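Local coordinates for protein ICP27 (Human herpesvirus 1, PDB 5BQK) that regulates viral gene expression by inhibiting host splicing and mediating nuclear export of intronless viral mRNAs, and is represented here by its C-terminal, zinc-binding domain, at residues V102-N107 and T141-L146; D116-W121 and V190-L195; L130-Q135 and I206-L211. All coordinates share one frame; numbering follows the deposited sequence.

Contact 1. Residues V102-N107 and T141-L146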
ATOM      1  N   VAL A 102       0.777   0.557 -11.288  1.00 25.99           N
ATOM      2  CA  VAL A 102      -0.121   1.696 -11.209  1.00 24.60           C
ATOM      3  C   VAL A 102      -1.086   1.499 -10.062  1.00 23.91           C
ATOM      4  O   VAL A 102      -1.254   2.378  -9.204  1.00 24.71           O
ATOM      5  CB  VAL A 102      -0.964   1.839 -12.488  1.00 25.78           C
ATOM      6  CG1 VAL A 102      -2.152   2.883 -12.182  1.00 22.72           C
ATOM      7  CG2 VAL A 102      -0.103   2.295 -13.679  1.00 24.93           C
ATOM      8  N   LEU A 103      -1.664   0.321 -10.027  1.00 22.85           N
ATOM      9  CA  LEU A 103      -2.630  -0.072  -8.984  1.00 23.20           C
ATOM     10  C   LEU A 103      -1.970  -0.169  -7.638  1.00 22.80           C
ATOM     11  O   LEU A 103      -2.655   0.102  -6.657  1.00 24.20           O
ATOM     12  CB  LEU A 103      -3.256  -1.461  -9.278  1.00 21.75           C
ATOM     13  CG  LEU A 103      -4.630  -1.416  -9.940  1.00 20.31           C
ATOM     14  CD1 LEU A 103      -4.587  -0.491 -11.175  1.00 23.81           C
ATOM     15  CD2 LEU A 103      -4.915  -2.841 -10.318  1.00 20.68           C
ATOM     16  N   ARG A 104      -0.667  -0.470  -7.566  1.00 22.71           N
ATOM     17  CA  ARG A 104       0.033  -0.447  -6.232  1.00 22.63           C
ATOM     18  C   ARG A 104       0.431   0.909  -5.717  1.00 23.80           C
ATOM     19  O   ARG A 104       0.845   1.011  -4.559  1.00 24.39           O
ATOM     20  CB  ARG A 104       1.260  -1.358  -6.141  1.00 21.42           C
ATOM     21  CG  ARG A 104       0.824  -2.853  -6.187  1.00 24.93           C
ATOM     22  CD  ARG A 104       2.033  -3.840  -6.690  1.00 27.82           C
ATOM     23  NE  ARG A 104       1.501  -5.215  -6.659  1.00 27.08           N
ATOM     24  CZ  ARG A 104       1.163  -5.914  -5.573  1.00 23.27           C
ATOM     25  NH1 ARG A 104       1.370  -5.493  -4.315  1.00 20.14           N
ATOM     26  NH2 ARG A 104       0.618  -7.112  -5.765  1.00 24.11           N
ATOM     27  N   GLN A 105       0.310   1.941  -6.550  1.00 23.95           N
ATOM     28  CA  GLN A 105       0.568   3.297  -6.075  1.00 24.13           C
ATOM     29  C   GLN A 105      -0.606   4.304  -6.135  1.00 24.77           C
ATOM     30  O   GLN A 105      -0.392   5.514  -5.925  1.00 27.43           O
ATOM     31  CB  GLN A 105       1.765   3.853  -6.853  1.00 22.10           C
ATOM     32  CG  GLN A 105       1.543   3.966  -8.439  1.00 23.98           C
ATOM     33  CD  GLN A 105       0.771   5.204  -8.866  1.00 26.52           C
ATOM     34  OE1 GLN A 105       1.234   6.355  -8.686  1.00 32.96           O
ATOM     35  NE2 GLN A 105      -0.412   5.000  -9.380  1.00 30.50           N
ATOM     36  N   GLU A 106      -1.776   3.813  -6.508  1.00 25.21           N
ATOM     37  CA  GLU A 106      -3.009   4.576  -6.733  1.00 26.47           C
ATOM     38  C   GLU A 106      -3.459   5.121  -5.437  1.00 24.98           C
ATOM     39  O   GLU A 106      -3.218   4.485  -4.407  1.00 23.15           O
ATOM     40  CB  GLU A 106      -4.113   3.625  -7.192  1.00 27.27           C
ATOM     41  CG  GLU A 106      -4.309   3.767  -8.641  1.00 26.65           C
ATOM     42  CD  GLU A 106      -5.372   2.915  -9.210  1.00 29.74           C
ATOM     43  OE1 GLU A 106      -5.877   1.958  -8.556  1.00 36.70           O
ATOM     44  OE2 GLU A 106      -5.747   3.221 -10.371  1.00 32.50           O
ATOM     45  N   ASN A 107      -4.066   6.298  -5.480  1.00 23.54           N
ATOM     46  CA  ASN A 107      -4.743   6.830  -4.251  1.00 23.56           C
ATOM     47  C   ASN A 107      -6.018   6.028  -3.856  1.00 21.44           C
ATOM     48  O   ASN A 107      -6.467   5.180  -4.570  1.00 22.81           O
ATOM     49  CB  ASN A 107      -4.924   8.407  -4.307  1.00 22.93           C
ATOM     50  CG  ASN A 107      -6.046   8.842  -5.288  1.00 26.24           C
ATOM     51  OD1 ASN A 107      -6.987   8.068  -5.551  1.00 24.70           O
ATOM     52  ND2 ASN A 107      -5.940  10.095  -5.846  1.00 25.85           N
ATOM     53  N   THR A 141      -4.143  -8.601 -12.075  1.00 25.32           N
ATOM     54  CA  THR A 141      -3.580  -7.684 -11.072  1.00 24.44           C
ATOM     55  C   THR A 141      -4.488  -7.506  -9.861  1.00 24.59           C
ATOM     56  O   THR A 141      -4.384  -6.507  -9.123  1.00 25.58           O
ATOM     57  CB  THR A 141      -3.203  -6.289 -11.666  1.00 23.84           C
ATOM     58  OG1 THR A 141      -4.364  -5.779 -12.353  1.00 25.17           O
ATOM     59  CG2 THR A 141      -2.068  -6.415 -12.749  1.00 21.86           C
ATOM     60  N   ALA A 142      -5.367  -8.462  -9.639  1.00 25.25           N
ATOM     61  CA  ALA A 142      -6.252  -8.475  -8.420  1.00 24.94           C
ATOM     62  C   ALA A 142      -5.499  -8.272  -7.131  1.00 25.52           C
ATOM     63  O   ALA A 142      -5.937  -7.492  -6.249  1.00 26.22           O
ATOM     64  CB  ALA A 142      -7.024  -9.841  -8.360  1.00 25.35           C
ATOM     65  N   ALA A 143      -4.324  -8.906  -7.009  1.00 25.72           N
ATOM     66  CA  ALA A 143      -3.457  -8.730  -5.832  1.00 25.31           C
ATOM     67  C   ALA A 143      -2.996  -7.308  -5.610  1.00 25.96           C
ATOM     68  O   ALA A 143      -2.748  -6.922  -4.499  1.00 26.95           O
ATOM     69  CB  ALA A 143      -2.158  -9.660  -5.940  1.00 26.10           C
ATOM     70  N   ALA A 144      -2.829  -6.528  -6.672  1.00 25.24           N
ATOM     71  CA  ALA A 144      -2.348  -5.142  -6.525  1.00 25.65           C
ATOM     72  C   ALA A 144      -3.416  -4.276  -5.845  1.00 25.43           C
ATOM     73  O   ALA A 144      -3.113  -3.547  -4.906  1.00 24.96           O
ATOM     74  CB  ALA A 144      -2.026  -4.539  -7.937  1.00 25.38           C
ATOM     75  N   VAL A 145      -4.658  -4.352  -6.350  1.00 27.85           N
ATOM     76  CA  VAL A 145      -5.782  -3.610  -5.763  1.00 27.33           C
ATOM     77  C   VAL A 145      -5.916  -4.112  -4.308  1.00 25.22           C
ATOM     78  O   VAL A 145      -6.062  -3.357  -3.388  1.00 24.91           O
ATOM     79  CB  VAL A 145      -7.162  -3.838  -6.377  1.00 30.52           C
ATOM     80  CG1 VAL A 145      -8.133  -2.674  -5.848  1.00 31.33           C
ATOM     81  CG2 VAL A 145      -7.188  -3.956  -7.832  1.00 28.97           C
ATOM     82  N   LEU A 146      -5.857  -5.418  -4.134  1.00 25.46           N
ATOM     83  CA  LEU A 146      -6.008  -6.036  -2.814  1.00 24.66           C
ATOM     84  C   LEU A 146      -5.034  -5.452  -1.816  1.00 25.24           C
ATOM     85  O   LEU A 146      -5.431  -4.974  -0.747  1.00 26.47           O
ATOM     86  CB  LEU A 146      -5.890  -7.541  -2.902  1.00 24.16           C
ATOM     87  CG  LEU A 146      -5.542  -8.267  -1.614  1.00 20.14           C
ATOM     88  CD1 LEU A 146      -6.761  -8.178  -0.633  1.00 23.70           C
ATOM     89  CD2 LEU A 146      -5.272  -9.724  -1.957  1.00 26.18           C
TER
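Thr141 OG1, which lies 3.6 Å from the methyl carbon Leu103 CD2, is gripped by two hydrogen-bond partners, Arg99 NE and Pro137 O. Its rotamer (chi1 53°) turns the hydroxyl, not the methyl, to the leucine, whose side chain crosses it at about a right angle. Threonine suits this place because the oxygen that the leucine methyl lies against has its hydrogen bonds made with Arg99 and Pro137. The same methyl of Leu103 reaches Val145 CG2 at 3.5 Å. With chi1 of -166°, Val145 holds CG2 beside its backbone N, and it is this branch that meets the leucine.

Between these groups and Arg104 sits Ala144. Its CB touches Leu103 CB at 3.6 Å and Arg104 CG at 3.7 Å, so one methyl is wedged between two consecutive side chains. A residue this small lets the backbones come very near, with the CA atoms of Arg104 and Ala144 only 5.3 Å apart. The arginine chain runs extended from CG to NE and lays its guanidinium across the start of helix 142-163: Ala144 CA lies 3.5 Å above the guanidinium plane, offset toward its rim. Salt bridges join NE to Asp100 of its own helix and NH1 to Asp147 of helix 142-163, so the charge helps tie the two helices together; NH1 also bonds to Thr151 O of the second subunit. The two carboxylates probably offset the arginine's charge and fix the rotation of its guanidinium.

The arrangement is that of a close helix-helix contact with alanine at the point of nearest approach, here joining the late part of helix 89-105 to the first turns of helix 142-163, next to the dimer interface of this all-helical domain.

Contact 2. Residues D116-W121 and V190-L195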
ATOM      1  N   ASP A 116     -13.699  -2.070  -8.288  1.00 26.94           N
ATOM      2  CA  ASP A 116     -14.873  -2.219  -9.191  1.00 26.73           C
ATOM      3  C   ASP A 116     -14.564  -2.537 -10.626  1.00 26.63           C
ATOM      4  O   ASP A 116     -15.300  -3.299 -11.301  1.00 27.44           O
ATOM      5  CB  ASP A 116     -15.746  -0.936  -9.172  1.00 27.22           C
ATOM      6  CG  ASP A 116     -16.521  -0.813  -7.880  1.00 28.62           C
ATOM      7  OD1 ASP A 116     -17.112  -1.845  -7.468  1.00 27.19           O
ATOM      8  OD2 ASP A 116     -16.473   0.258  -7.274  1.00 28.26           O
ATOM      9  N   GLU A 117     -13.528  -1.906 -11.158  1.00 25.36           N
ATOM     10  CA  GLU A 117     -13.082  -2.272 -12.488  1.00 24.71           C
ATOM     11  C   GLU A 117     -12.774  -3.793 -12.629  1.00 23.84           C
ATOM     12  O   GLU A 117     -13.087  -4.405 -13.623  1.00 22.96           O
ATOM     13  CB  GLU A 117     -11.870  -1.407 -12.889  1.00 24.74           C
ATOM     14  CG  GLU A 117     -11.262  -1.814 -14.191  1.00 24.86           C
ATOM     15  CD  GLU A 117      -9.978  -1.035 -14.554  1.00 26.44           C
ATOM     16  OE1 GLU A 117      -9.081  -0.828 -13.704  1.00 27.29           O
ATOM     17  OE2 GLU A 117      -9.878  -0.612 -15.716  1.00 22.69           O
ATOM     18  N   THR A 118     -12.150  -4.373 -11.611  1.00 23.93           N
ATOM     19  CA  THR A 118     -11.711  -5.744 -11.644  1.00 23.51           C
ATOM     20  C   THR A 118     -12.960  -6.635 -11.502  1.00 23.14           C
ATOM     21  O   THR A 118     -13.152  -7.559 -12.214  1.00 25.84           O
ATOM     22  CB  THR A 118     -10.769  -6.033 -10.372  1.00 23.23           C
ATOM     23  OG1 THR A 118      -9.588  -5.232 -10.382  1.00 25.41           O
ATOM     24  CG2 THR A 118     -10.361  -7.504 -10.337  1.00 22.69           C
ATOM     25  N   LEU A 119     -13.851  -6.324 -10.563  1.00 23.90           N
ATOM     26  CA  LEU A 119     -15.036  -7.134 -10.380  1.00 24.30           C
ATOM     27  C   LEU A 119     -16.061  -7.005 -11.498  1.00 24.64           C
ATOM     28  O   LEU A 119     -16.699  -8.015 -11.967  1.00 25.80           O
ATOM     29  CB  LEU A 119     -15.649  -6.849  -8.964  1.00 25.27           C
ATOM     30  CG  LEU A 119     -14.725  -7.206  -7.782  1.00 27.30           C
ATOM     31  CD1 LEU A 119     -15.513  -7.154  -6.502  1.00 32.20           C
ATOM     32  CD2 LEU A 119     -14.019  -8.634  -7.913  1.00 28.70           C
ATOM     33  N   ALA A 120     -16.222  -5.806 -12.005  1.00 24.29           N
ATOM     34  CA  ALA A 120     -17.128  -5.654 -13.148  1.00 23.63           C
ATOM     35  C   ALA A 120     -16.596  -6.409 -14.376  1.00 23.70           C
ATOM     36  O   ALA A 120     -17.342  -7.010 -15.202  1.00 24.08           O
ATOM     37  CB  ALA A 120     -17.279  -4.131 -13.457  1.00 22.73           C
ATOM     38  N   TRP A 121     -15.285  -6.323 -14.564  1.00 24.38           N
ATOM     39  CA  TRP A 121     -14.690  -7.115 -15.672  1.00 22.71           C
ATOM     40  C   TRP A 121     -14.941  -8.628 -15.532  1.00 22.70           C
ATOM     41  O   TRP A 121     -15.199  -9.290 -16.549  1.00 23.96           O
ATOM     42  CB  TRP A 121     -13.215  -6.823 -15.753  1.00 23.44           C
ATOM     43  CG  TRP A 121     -12.503  -7.543 -16.823  1.00 23.65           C
ATOM     44  CD1 TRP A 121     -11.711  -8.667 -16.684  1.00 27.76           C
ATOM     45  CD2 TRP A 121     -12.490  -7.203 -18.196  1.00 27.15           C
ATOM     46  NE1 TRP A 121     -11.144  -9.008 -17.888  1.00 25.78           N
ATOM     47  CE2 TRP A 121     -11.616  -8.143 -18.849  1.00 31.35           C
ATOM     48  CE3 TRP A 121     -13.094  -6.188 -18.950  1.00 30.63           C
ATOM     49  CZ2 TRP A 121     -11.357  -8.098 -20.232  1.00 28.41           C
ATOM     50  CZ3 TRP A 121     -12.830  -6.129 -20.341  1.00 30.71           C
ATOM     51  CH2 TRP A 121     -11.978  -7.087 -20.964  1.00 30.07           C
ATOM     52  N   VAL A 190     -12.334 -10.594   0.961  1.00 26.44           N
ATOM     53  CA  VAL A 190     -12.353 -12.062   0.683  1.00 27.42           C
ATOM     54  C   VAL A 190     -12.366 -12.395  -0.798  1.00 27.77           C
ATOM     55  O   VAL A 190     -11.659 -13.275  -1.255  1.00 28.82           O
ATOM     56  CB  VAL A 190     -13.534 -12.758   1.371  1.00 27.15           C
ATOM     57  CG1 VAL A 190     -13.664 -14.225   0.847  1.00 25.22           C
ATOM     58  CG2 VAL A 190     -13.263 -12.708   2.948  1.00 23.11           C
ATOM     59  N   ILE A 191     -13.195 -11.708  -1.586  1.00 28.28           N
ATOM     60  CA  ILE A 191     -13.254 -12.060  -2.988  1.00 26.25           C
ATOM     61  C   ILE A 191     -11.905 -11.736  -3.710  1.00 27.04           C
ATOM     62  O   ILE A 191     -11.451 -12.514  -4.540  1.00 27.76           O
ATOM     63  CB  ILE A 191     -14.402 -11.337  -3.680  1.00 27.53           C
ATOM     64  CG1 ILE A 191     -15.772 -11.825  -3.168  1.00 28.04           C
ATOM     65  CG2 ILE A 191     -14.330 -11.439  -5.215  1.00 25.32           C
ATOM     66  CD1 ILE A 191     -16.041 -13.373  -3.421  1.00 26.71           C
ATOM     67  N   LEU A 192     -11.300 -10.580  -3.407  1.00 25.62           N
ATOM     68  CA  LEU A 192     -10.082 -10.207  -4.072  1.00 24.87           C
ATOM     69  C   LEU A 192      -8.954 -11.122  -3.636  1.00 24.90           C
ATOM     70  O   LEU A 192      -8.104 -11.432  -4.476  1.00 24.73           O
ATOM     71  CB  LEU A 192      -9.670  -8.719  -3.781  1.00 25.20           C
ATOM     72  CG  LEU A 192     -10.438  -7.608  -4.512  1.00 26.83           C
ATOM     73  CD1 LEU A 192      -9.926  -6.240  -3.995  1.00 25.04           C
ATOM     74  CD2 LEU A 192     -10.367  -7.736  -6.049  1.00 27.09           C
ATOM     75  N   ALA A 193      -8.898 -11.515  -2.325  1.00 25.18           N
ATOM     76  CA  ALA A 193      -7.931 -12.486  -1.887  1.00 25.12           C
ATOM     77  C   ALA A 193      -8.104 -13.843  -2.548  1.00 26.81           C
ATOM     78  O   ALA A 193      -7.087 -14.431  -2.953  1.00 27.13           O
ATOM     79  CB  ALA A 193      -7.896 -12.602  -0.331  1.00 28.07           C
ATOM     80  N   ARG A 194      -9.357 -14.348  -2.686  1.00 25.84           N
ATOM     81  CA  ARG A 194      -9.540 -15.609  -3.403  1.00 27.37           C
ATOM     82  C   ARG A 194      -8.999 -15.418  -4.784  1.00 28.35           C
ATOM     83  O   ARG A 194      -8.342 -16.322  -5.294  1.00 31.31           O
ATOM     84  CB  ARG A 194     -11.021 -16.055  -3.503  1.00 25.25           C
ATOM     85  CG  ARG A 194     -11.494 -16.531  -2.176  1.00 29.57           C
ATOM     86  CD  ARG A 194     -12.988 -16.539  -2.031  1.00 28.19           C
ATOM     87  NE  ARG A 194     -13.632 -17.489  -2.922  1.00 24.89           N
ATOM     88  CZ  ARG A 194     -13.821 -18.798  -2.653  1.00 29.01           C
ATOM     89  NH1 ARG A 194     -13.457 -19.348  -1.497  1.00 30.55           N
ATOM     90  NH2 ARG A 194     -14.468 -19.548  -3.541  1.00 28.08           N
ATOM     91  N   LEU A 195      -9.348 -14.291  -5.435  1.00 28.19           N
ATOM     92  CA  LEU A 195      -9.055 -14.177  -6.848  1.00 28.34           C
ATOM     93  C   LEU A 195      -7.527 -14.050  -7.023  1.00 28.02           C
ATOM     94  O   LEU A 195      -6.979 -14.636  -7.942  1.00 28.84           O
ATOM     95  CB  LEU A 195      -9.754 -12.953  -7.501  1.00 29.71           C
ATOM     96  CG  LEU A 195      -9.455 -12.666  -8.953  1.00 30.07           C
ATOM     97  CD1 LEU A 195      -9.724 -13.946  -9.732  1.00 29.49           C
ATOM     98  CD2 LEU A 195     -10.283 -11.414  -9.491  1.00 26.15           C
TER
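This is a purely apolar contact between two helices in the interior of the domain, where Leu119 and Thr118 of helix 108-127 face Ile191, Leu192 and Leu195 of helix 184-201. The short helical segments cross steeply, at 69°, and their axes stay 11.7 Å apart at closest approach. At such a spacing the backbones remain well separated and the ends of the side chains bridge the gap, a purpose that leucine and isoleucine serve well.

Leu119 supplies the centre. Its CG stands anti to the carbonyl carbon (chi1 -62°), and the CD2 branch carries the contact, lying 3.9 Å from Ile191 CG2 and 4.2 Å from Leu192 CD2. One leucine methyl therefore serves two neighbouring residues of the other helix. A turn further on in that helix, Leu195 extends CD2 to within 4.0 Å of Thr118 CG2, and the two side chains pass each other at a slant.

Threonine is a good choice at this buried spot because its two branches have different tasks. The methyl is anti to the backbone N and turns to the leucines, whereas OG1 stays beside that N and bonds to Ser114 O of its own helix, so the hydroxyl brings no unpaired polar group into the apolar layer.

Helix 142-163 fills in alongside, touching Thr118 through Val145, Leu192 through Leu146 and Leu195 through Ala142. Two helices crossing at a steep angle, with aliphatic side chains meeting by their methyl ends and a third helix against both, are characteristic of the core of an all-alpha domain.

Contact 3. Residues L130-Q135 and I206-L211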
ATOM      1  N   LEU A 130     -16.776 -16.266 -20.567  1.00 33.22           N
ATOM      2  CA  LEU A 130     -15.370 -16.191 -20.999  1.00 32.97           C
ATOM      3  C   LEU A 130     -14.509 -16.618 -19.810  1.00 31.67           C
ATOM      4  O   LEU A 130     -14.853 -16.312 -18.682  1.00 31.17           O
ATOM      5  CB  LEU A 130     -14.976 -14.771 -21.456  1.00 33.96           C
ATOM      6  CG  LEU A 130     -15.817 -14.013 -22.456  1.00 35.60           C
ATOM      7  CD1 LEU A 130     -15.425 -12.499 -22.457  1.00 32.02           C
ATOM      8  CD2 LEU A 130     -15.711 -14.645 -23.839  1.00 40.60           C
ATOM      9  N   PRO A 131     -13.397 -17.353 -20.049  1.00 31.06           N
ATOM     10  CA  PRO A 131     -12.688 -17.789 -18.829  1.00 30.06           C
ATOM     11  C   PRO A 131     -11.943 -16.628 -18.194  1.00 30.09           C
ATOM     12  O   PRO A 131     -11.617 -15.630 -18.875  1.00 29.15           O
ATOM     13  CB  PRO A 131     -11.661 -18.858 -19.328  1.00 30.25           C
ATOM     14  CG  PRO A 131     -11.488 -18.570 -20.868  1.00 28.97           C
ATOM     15  CD  PRO A 131     -12.882 -17.998 -21.288  1.00 30.92           C
ATOM     16  N   LEU A 132     -11.682 -16.791 -16.901  1.00 30.17           N
ATOM     17  CA  LEU A 132     -10.999 -15.835 -16.075  1.00 31.65           C
ATOM     18  C   LEU A 132      -9.575 -16.337 -16.078  1.00 32.63           C
ATOM     19  O   LEU A 132      -9.310 -17.455 -15.607  1.00 33.27           O
ATOM     20  CB  LEU A 132     -11.566 -15.867 -14.655  1.00 30.87           C
ATOM     21  CG  LEU A 132     -13.037 -15.515 -14.509  1.00 32.03           C
ATOM     22  CD1 LEU A 132     -13.350 -15.670 -13.026  1.00 33.23           C
ATOM     23  CD2 LEU A 132     -13.321 -14.047 -14.967  1.00 29.51           C
ATOM     24  N   ARG A 133      -8.680 -15.546 -16.637  1.00 32.77           N
ATOM     25  CA  ARG A 133      -7.312 -16.011 -16.877  1.00 34.00           C
ATOM     26  C   ARG A 133      -6.291 -15.185 -16.141  1.00 33.35           C
ATOM     27  O   ARG A 133      -6.383 -13.962 -16.087  1.00 34.03           O
ATOM     28  CB  ARG A 133      -6.996 -15.895 -18.355  1.00 34.98           C
ATOM     29  CG  ARG A 133      -8.049 -16.616 -19.217  1.00 37.57           C
ATOM     30  CD  ARG A 133      -7.839 -16.312 -20.683  1.00 40.40           C
ATOM     31  NE  ARG A 133      -6.703 -17.073 -21.199  1.00 47.51           N
ATOM     32  CZ  ARG A 133      -5.580 -16.560 -21.722  1.00 47.24           C
ATOM     33  NH1 ARG A 133      -5.414 -15.220 -21.819  1.00 39.90           N
ATOM     34  NH2 ARG A 133      -4.628 -17.430 -22.135  1.00 42.64           N
ATOM     35  N   PRO A 134      -5.297 -15.848 -15.572  1.00 32.70           N
ATOM     36  CA  PRO A 134      -4.144 -15.231 -14.929  1.00 32.17           C
ATOM     37  C   PRO A 134      -3.388 -14.229 -15.791  1.00 31.86           C
ATOM     38  O   PRO A 134      -2.832 -13.259 -15.247  1.00 31.25           O
ATOM     39  CB  PRO A 134      -3.212 -16.439 -14.651  1.00 31.18           C
ATOM     40  CG  PRO A 134      -4.221 -17.563 -14.446  1.00 35.58           C
ATOM     41  CD  PRO A 134      -5.251 -17.320 -15.517  1.00 32.44           C
ATOM     42  N   GLN A 135      -3.342 -14.478 -17.104  1.00 30.70           N
ATOM     43  CA  GLN A 135      -2.663 -13.563 -18.039  1.00 32.44           C
ATOM     44  C   GLN A 135      -3.474 -12.325 -18.470  1.00 31.59           C
ATOM     45  O   GLN A 135      -2.887 -11.293 -18.873  1.00 30.82           O
ATOM     46  CB  GLN A 135      -2.117 -14.307 -19.237  1.00 33.15           C
ATOM     47  CG  GLN A 135      -1.364 -15.596 -18.828  1.00 37.31           C
ATOM     48  CD  GLN A 135      -2.258 -16.935 -18.756  1.00 39.67           C
ATOM     49  OE1 GLN A 135      -3.484 -16.954 -18.454  1.00 31.84           O
ATOM     50  NE2 GLN A 135      -1.588 -18.048 -19.023  1.00 41.45           N
ATOM     51  N   ILE A 206      -9.772 -19.836 -14.130  1.00 40.63           N
ATOM     52  CA  ILE A 206     -10.101 -19.636 -12.732  1.00 38.53           C
ATOM     53  C   ILE A 206     -11.603 -19.847 -12.606  1.00 37.86           C
ATOM     54  O   ILE A 206     -12.412 -19.215 -13.321  1.00 37.75           O
ATOM     55  CB  ILE A 206      -9.723 -18.193 -12.254  1.00 39.41           C
ATOM     56  CG1 ILE A 206      -8.178 -18.031 -12.232  1.00 38.31           C
ATOM     57  CG2 ILE A 206     -10.404 -17.871 -10.880  1.00 35.54           C
ATOM     58  CD1 ILE A 206      -7.697 -16.655 -11.835  1.00 32.52           C
ATOM     59  N   ASP A 207     -11.958 -20.798 -11.748  1.00 36.58           N
ATOM     60  CA  ASP A 207     -13.323 -21.224 -11.520  1.00 36.75           C
ATOM     61  C   ASP A 207     -14.268 -20.059 -11.081  1.00 35.05           C
ATOM     62  O   ASP A 207     -13.956 -19.292 -10.215  1.00 35.84           O
ATOM     63  CB  ASP A 207     -13.262 -22.305 -10.438  1.00 37.91           C
ATOM     64  CG  ASP A 207     -14.570 -23.077 -10.295  1.00 41.80           C
ATOM     65  OD1 ASP A 207     -15.698 -22.540 -10.487  1.00 43.89           O
ATOM     66  OD2 ASP A 207     -14.439 -24.258  -9.958  1.00 49.29           O
ATOM     67  N   TYR A 208     -15.425 -19.926 -11.694  1.00 35.52           N
ATOM     68  CA  TYR A 208     -16.337 -18.841 -11.322  1.00 35.22           C
ATOM     69  C   TYR A 208     -16.632 -18.840  -9.838  1.00 34.48           C
ATOM     70  O   TYR A 208     -16.872 -17.777  -9.257  1.00 34.42           O
ATOM     71  CB  TYR A 208     -17.626 -18.868 -12.135  1.00 34.11           C
ATOM     72  CG  TYR A 208     -17.432 -18.561 -13.587  1.00 36.58           C
ATOM     73  CD1 TYR A 208     -16.157 -18.211 -14.104  1.00 33.91           C
ATOM     74  CD2 TYR A 208     -18.521 -18.589 -14.461  1.00 35.68           C
ATOM     75  CE1 TYR A 208     -15.985 -17.942 -15.478  1.00 28.93           C
ATOM     76  CE2 TYR A 208     -18.364 -18.286 -15.832  1.00 32.90           C
ATOM     77  CZ  TYR A 208     -17.094 -17.943 -16.309  1.00 33.20           C
ATOM     78  OH  TYR A 208     -16.961 -17.636 -17.637  1.00 31.48           O
ATOM     79  N   ALA A 209     -16.545 -20.024  -9.211  1.00 33.93           N
ATOM     80  CA  ALA A 209     -16.770 -20.148  -7.748  1.00 31.35           C
ATOM     81  C   ALA A 209     -15.826 -19.316  -6.917  1.00 31.08           C
ATOM     82  O   ALA A 209     -16.183 -18.928  -5.778  1.00 30.20           O
ATOM     83  CB  ALA A 209     -16.813 -21.628  -7.239  1.00 30.72           C
ATOM     84  N   THR A 210     -14.609 -19.122  -7.411  1.00 30.17           N
ATOM     85  CA  THR A 210     -13.694 -18.128  -6.839  1.00 30.22           C
ATOM     86  C   THR A 210     -14.400 -16.781  -6.526  1.00 29.85           C
ATOM     87  O   THR A 210     -14.146 -16.215  -5.479  1.00 30.15           O
ATOM     88  CB  THR A 210     -12.575 -17.876  -7.806  1.00 32.04           C
ATOM     89  OG1 THR A 210     -11.899 -19.110  -8.059  1.00 32.65           O
ATOM     90  CG2 THR A 210     -11.548 -16.810  -7.251  1.00 29.28           C
ATOM     91  N   LEU A 211     -15.277 -16.310  -7.419  1.00 29.21           N
ATOM     92  CA  LEU A 211     -16.085 -15.103  -7.218  1.00 31.99           C
ATOM     93  C   LEU A 211     -17.425 -15.308  -6.467  1.00 32.30           C
ATOM     94  O   LEU A 211     -18.212 -14.373  -6.342  1.00 33.16           O
ATOM     95  CB  LEU A 211     -16.319 -14.410  -8.564  1.00 30.80           C
ATOM     96  CG  LEU A 211     -14.943 -14.050  -9.181  1.00 35.52           C
ATOM     97  CD1 LEU A 211     -15.068 -13.537 -10.534  1.00 28.94           C
ATOM     98  CD2 LEU A 211     -14.258 -12.962  -8.347  1.00 34.88           C
TER
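Leu130 contributes its backbone: its O accepts a hydrogen bond from Tyr208 OH at 2.7 Å, with the hydroxyl well above the carbonyl plane and the oxygen at the edge of the ring. The rigid length of a tyrosine is what carries the donor over to the other loop. Pro131 adds a little cover at the margin, and its O bonds to Tyr82 OH of helix 71-87.

Leu132 makes most of the contact. Its O receives Ile206 N at 2.8 Å (N-H...O angle 155°), while its CB packs on Ile206 CB at 3.8 Å. Beyond that, CD1 lies 3.9 Å from Tyr208 CD1 and meets Leu211 CD1 at 3.7 Å, the two leucines reaching toward each other tip to tip. CG stands anti to the carbonyl carbon (chi1 -61°), which helps direct CD1 to these two residues of the 3-10 segment. Pro134 CG then approaches Ile206 CD1 more loosely, at 4.4 Å.

The opposing turn is braced from within by an Asx turn, Asp207 OD1 accepting from Ala209 N at 2.9 Å. Two loops without regular strand are thus fastened by two hydrogen bonds, one to Leu130 O and one to Leu132 O, with the Leu132 side chain packed between them. The buried Leu132 N has no partner in the model and probably carries a desolvation cost, which the leucine's apolar contacts probably help offset.

The three contacts form a chain rather than a cluster. Contact 2 stands in the middle, its centre about 12 Å from that of contact 1 and about 10 Å from that of contact 3, while contacts 1 and 3 have centres about 19 Å apart and do not touch. Ala142 CB packs on Leu195 CG at 3.8 Å to join contacts 1 and 2; Arg194 NE probably bonds to Thr210 O at 2.9 Å to join 2 and 3. Contacts 1 and 2 both border the second subunit, contact 3 does not. All lie away from the zinc held by Cys159, His238, Cys242 and Cys247, although helix 142-163, which contributes to contact 1, also carries Cys159.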